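Local coordinates for protein pectate lyase (Pectobacterium carotovorum, PDB 4U4B) that probably cleaves polygalacturonate and methylated pectins internally by calcium-dependent beta-elimination, leaving oligosaccharides with unsaturated galacturonosyl ends, at residues 51-56 and 86-91. Residues are numbered along the deposited sequence; the frame is centred on the assembly and turned at random.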
ATOM      1  N   VAL A  51       0.242   7.467 -18.553  1.00  7.68           N
ATOM      2  CA  VAL A  51      -0.200   6.093 -18.596  1.00  9.20           C
ATOM      3  C   VAL A  51      -0.764   5.769 -19.971  1.00  8.81           C
ATOM      4  O   VAL A  51      -1.698   6.429 -20.426  1.00  8.79           O
ATOM      5  CB  VAL A  51      -1.280   5.806 -17.525  1.00  8.44           C
ATOM      6  CG1 VAL A  51      -1.707   4.365 -17.602  1.00  8.01           C
ATOM      7  CG2 VAL A  51      -0.763   6.148 -16.138  1.00  7.37           C
ATOM      8  N   TYR A  52      -0.191   4.750 -20.608  1.00  8.77           N
ATOM      9  CA  TYR A  52      -0.643   4.246 -21.893  1.00  8.04           C
ATOM     10  C   TYR A  52      -1.271   2.871 -21.790  1.00 10.73           C
ATOM     11  O   TYR A  52      -0.832   2.007 -21.012  1.00  9.53           O
ATOM     12  CB  TYR A  52       0.515   4.169 -22.888  1.00  8.59           C
ATOM     13  CG  TYR A  52       1.089   5.510 -23.248  1.00 13.02           C
ATOM     14  CD1 TYR A  52       0.602   6.227 -24.333  1.00 14.56           C
ATOM     15  CD2 TYR A  52       2.109   6.067 -22.492  1.00 14.53           C
ATOM     16  CE1 TYR A  52       1.118   7.469 -24.649  1.00 14.98           C
ATOM     17  CE2 TYR A  52       2.642   7.294 -22.805  1.00 12.83           C
ATOM     18  CZ  TYR A  52       2.144   7.991 -23.877  1.00 16.47           C
ATOM     19  OH  TYR A  52       2.680   9.220 -24.177  1.00 19.45           O
ATOM     20  N   ARG A  53      -2.286   2.662 -22.609  1.00  8.78           N
ATOM     21  CA  ARG A  53      -2.955   1.384 -22.700  1.00  8.65           C
ATOM     22  C   ARG A  53      -3.228   1.008 -24.142  1.00 13.62           C
ATOM     23  O   ARG A  53      -3.737   1.816 -24.939  1.00 13.78           O
ATOM     24  CB  ARG A  53      -4.260   1.407 -21.923  1.00  7.25           C
ATOM     25  CG  ARG A  53      -4.950   0.061 -21.873  1.00  9.47           C
ATOM     26  CD  ARG A  53      -6.301   0.178 -21.207  1.00 11.27           C
ATOM     27  NE  ARG A  53      -7.287   0.797 -22.097  1.00 11.29           N
ATOM     28  CZ  ARG A  53      -8.439   1.304 -21.685  1.00 15.70           C
ATOM     29  NH1 ARG A  53      -8.736   1.286 -20.384  1.00 11.48           N
ATOM     30  NH2 ARG A  53      -9.288   1.847 -22.566  1.00 13.13           N
ATOM     31  N   SER A  54      -2.891  -0.224 -24.489  1.00 11.28           N
ATOM     32  CA  SER A  54      -3.199  -0.732 -25.810  1.00 12.44           C
ATOM     33  C   SER A  54      -4.044  -1.993 -25.715  1.00 16.39           C
ATOM     34  O   SER A  54      -3.955  -2.748 -24.727  1.00 11.01           O
ATOM     35  CB  SER A  54      -1.921  -1.016 -26.590  1.00 13.70           C
ATOM     36  OG  SER A  54      -2.235  -1.617 -27.825  1.00 12.02           O
ATOM     37  N   THR A  55      -4.865  -2.206 -26.742  1.00 12.51           N
ATOM     38  CA  THR A  55      -5.697  -3.398 -26.858  1.00 11.52           C
ATOM     39  C   THR A  55      -4.932  -4.530 -27.524  1.00 12.99           C
ATOM     40  O   THR A  55      -5.475  -5.611 -27.768  1.00 12.68           O
ATOM     41  CB  THR A  55      -6.974  -3.107 -27.659  1.00 15.97           C
ATOM     42  OG1 THR A  55      -6.624  -2.500 -28.913  1.00 22.07           O
ATOM     43  CG2 THR A  55      -7.882  -2.158 -26.886  1.00 18.17           C
ATOM     44  N   SER A  56      -3.663  -4.269 -27.823  1.00 12.92           N
ATOM     45  CA  SER A  56      -2.763  -5.281 -28.375  1.00 14.02           C
ATOM     46  C   SER A  56      -1.386  -5.158 -27.727  1.00 11.88           C
ATOM     47  O   SER A  56      -1.108  -4.201 -27.004  1.00 12.25           O
ATOM     48  CB  SER A  56      -2.642  -5.140 -29.897  1.00 13.86           C
ATOM     49  OG  SER A  56      -1.834  -4.023 -30.235  1.00 17.53           O
ATOM     50  N   TYR A  86      -5.380  -6.436 -22.061  1.00 11.14           N
ATOM     51  CA  TYR A  86      -4.812  -5.115 -22.322  1.00  9.51           C
ATOM     52  C   TYR A  86      -3.337  -5.085 -22.003  1.00 13.68           C
ATOM     53  O   TYR A  86      -2.838  -5.881 -21.184  1.00 13.70           O
ATOM     54  CB  TYR A  86      -5.516  -4.026 -21.509  1.00  7.41           C
ATOM     55  CG  TYR A  86      -6.940  -3.757 -21.932  1.00 11.37           C
ATOM     56  CD1 TYR A  86      -7.251  -2.709 -22.796  1.00 12.19           C
ATOM     57  CD2 TYR A  86      -7.980  -4.538 -21.453  1.00 11.67           C
ATOM     58  CE1 TYR A  86      -8.563  -2.458 -23.177  1.00 10.23           C
ATOM     59  CE2 TYR A  86      -9.294  -4.299 -21.839  1.00 13.39           C
ATOM     60  CZ  TYR A  86      -9.574  -3.262 -22.696  1.00 10.91           C
ATOM     61  OH  TYR A  86     -10.878  -3.033 -23.052  1.00 14.35           O
ATOM     62  N   TRP A  87      -2.643  -4.149 -22.631  1.00  8.81           N
ATOM     63  CA  TRP A  87      -1.239  -3.921 -22.345  1.00 10.50           C
ATOM     64  C   TRP A  87      -1.057  -2.492 -21.856  1.00 12.73           C
ATOM     65  O   TRP A  87      -1.692  -1.559 -22.375  1.00  8.70           O
ATOM     66  CB  TRP A  87      -0.385  -4.195 -23.590  1.00 10.87           C
ATOM     67  CG  TRP A  87      -0.229  -5.652 -23.899  1.00 13.91           C
ATOM     68  CD1 TRP A  87       0.887  -6.422 -23.694  1.00 11.45           C
ATOM     69  CD2 TRP A  87      -1.213  -6.526 -24.468  1.00 13.72           C
ATOM     70  NE1 TRP A  87       0.657  -7.712 -24.105  1.00 12.56           N
ATOM     71  CE2 TRP A  87      -0.625  -7.806 -24.580  1.00 13.75           C
ATOM     72  CE3 TRP A  87      -2.533  -6.344 -24.900  1.00 12.23           C
ATOM     73  CZ2 TRP A  87      -1.312  -8.904 -25.108  1.00 13.66           C
ATOM     74  CZ3 TRP A  87      -3.217  -7.434 -25.414  1.00 13.28           C
ATOM     75  CH2 TRP A  87      -2.608  -8.702 -25.512  1.00 12.46           C
ATOM     76  N   TYR A  88      -0.187  -2.324 -20.865  1.00  8.75           N
ATOM     77  CA  TYR A  88       0.056  -1.017 -20.258  1.00  9.06           C
ATOM     78  C   TYR A  88       1.544  -0.636 -20.208  1.00 11.88           C
ATOM     79  O   TYR A  88       2.418  -1.499 -20.099  1.00  8.38           O
ATOM     80  CB  TYR A  88      -0.491  -0.973 -18.828  1.00  7.32           C
ATOM     81  CG  TYR A  88      -1.983  -1.175 -18.679  1.00 10.28           C
ATOM     82  CD1 TYR A  88      -2.527  -2.444 -18.610  1.00  7.58           C
ATOM     83  CD2 TYR A  88      -2.839  -0.082 -18.565  1.00 10.22           C
ATOM     84  CE1 TYR A  88      -3.884  -2.636 -18.448  1.00  9.04           C
ATOM     85  CE2 TYR A  88      -4.214  -0.255 -18.402  1.00  8.73           C
ATOM     86  CZ  TYR A  88      -4.727  -1.541 -18.345  1.00 11.10           C
ATOM     87  OH  TYR A  88      -6.084  -1.723 -18.175  1.00  9.82           O
ATOM     88  N   TRP A  89       1.790   0.672 -20.238  1.00 10.71           N
ATOM     89  CA  TRP A  89       3.107   1.284 -20.090  1.00  9.20           C
ATOM     90  C   TRP A  89       2.939   2.567 -19.309  1.00 10.26           C
ATOM     91  O   TRP A  89       1.944   3.279 -19.472  1.00 12.35           O
ATOM     92  CB  TRP A  89       3.755   1.621 -21.445  1.00 11.63           C
ATOM     93  CG  TRP A  89       4.046   0.457 -22.310  1.00 11.96           C
ATOM     94  CD1 TRP A  89       5.229  -0.214 -22.407  1.00 13.99           C
ATOM     95  CD2 TRP A  89       3.147  -0.185 -23.218  1.00 14.47           C
ATOM     96  NE1 TRP A  89       5.124  -1.232 -23.314  1.00 13.59           N
ATOM     97  CE2 TRP A  89       3.852  -1.249 -23.819  1.00 14.45           C
ATOM     98  CE3 TRP A  89       1.814   0.027 -23.578  1.00 14.44           C
ATOM     99  CZ2 TRP A  89       3.271  -2.091 -24.765  1.00 17.26           C
ATOM    100  CZ3 TRP A  89       1.232  -0.821 -24.505  1.00 12.73           C
ATOM    101  CH2 TRP A  89       1.958  -1.864 -25.091  1.00 12.81           C
ATOM    102  N   VAL A  90       3.921   2.876 -18.478  1.00 11.55           N
ATOM    103  CA  VAL A  90       3.964   4.149 -17.782  1.00 10.64           C
ATOM    104  C   VAL A  90       5.253   4.843 -18.174  1.00 11.60           C
ATOM    105  O   VAL A  90       6.328   4.261 -18.067  1.00 11.92           O
ATOM    106  CB  VAL A  90       3.878   3.964 -16.253  1.00  9.09           C
ATOM    107  CG1 VAL A  90       4.166   5.261 -15.541  1.00  8.15           C
ATOM    108  CG2 VAL A  90       2.497   3.405 -15.867  1.00  7.81           C
ATOM    109  N   ASP A  91       5.134   6.064 -18.692  1.00 14.56           N
ATOM    110  CA  ASP A  91       6.299   6.860 -19.059  1.00  9.80           C
ATOM    111  C   ASP A  91       6.444   7.991 -18.056  1.00 13.06           C
ATOM    112  O   ASP A  91       5.463   8.646 -17.705  1.00  9.53           O
ATOM    113  CB  ASP A  91       6.182   7.445 -20.481  1.00 13.61           C
ATOM    114  CG  ASP A  91       6.184   6.383 -21.564  1.00 17.12           C
ATOM    115  OD1 ASP A  91       6.412   5.203 -21.257  1.00 20.93           O
ATOM    116  OD2 ASP A  91       5.979   6.726 -22.743  1.00 24.36           O
TER
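Tyr52 sits opposite Trp89 in a hydrogen-bonded antiparallel pair: Tyr52 N gives a nearly straight bond to Trp89 O (2.8 Å), and Trp89 N answers to Tyr52 O. Ser54 and Trp87 form the next such pair. With CG anti to its carbonyl carbon (chi1 -65°), the Tyr52 ring reaches along the sheet to Asp91, whose OD2 lies 3.4 Å from Tyr52 CE2, ring and carboxylate planes 47° apart. On the same face, Trp89 directs its six-membered ring at Ser54, CZ3 meeting Ser54 CB edge-on at 3.8 Å, while Trp87 packs one face against Ser56 C, just past the end of strand 46-54, 3.3 Å from Trp87 CE3. On the other face, Arg53 CG makes a CH-pi contact with the Tyr88 ring, and Arg53 CD lies 3.4 Å from Tyr86 CD1; the chain then bends at chi3 (75°), bringing CE1 of Tyr86 over one face of the guanidinium. Arg53 NH1 is hydrogen-bonded to Thr79 OG1 and forms a salt bridge with Asp77, which also has a hydrogen bond with Tyr88 OH. These are the central strands of the N-terminal four-stranded antiparallel sheet, away from the calcium-binding residues. Backbone bonds fix the register, and the shared Asp77 probably helps hold Arg53 alongside Tyr88.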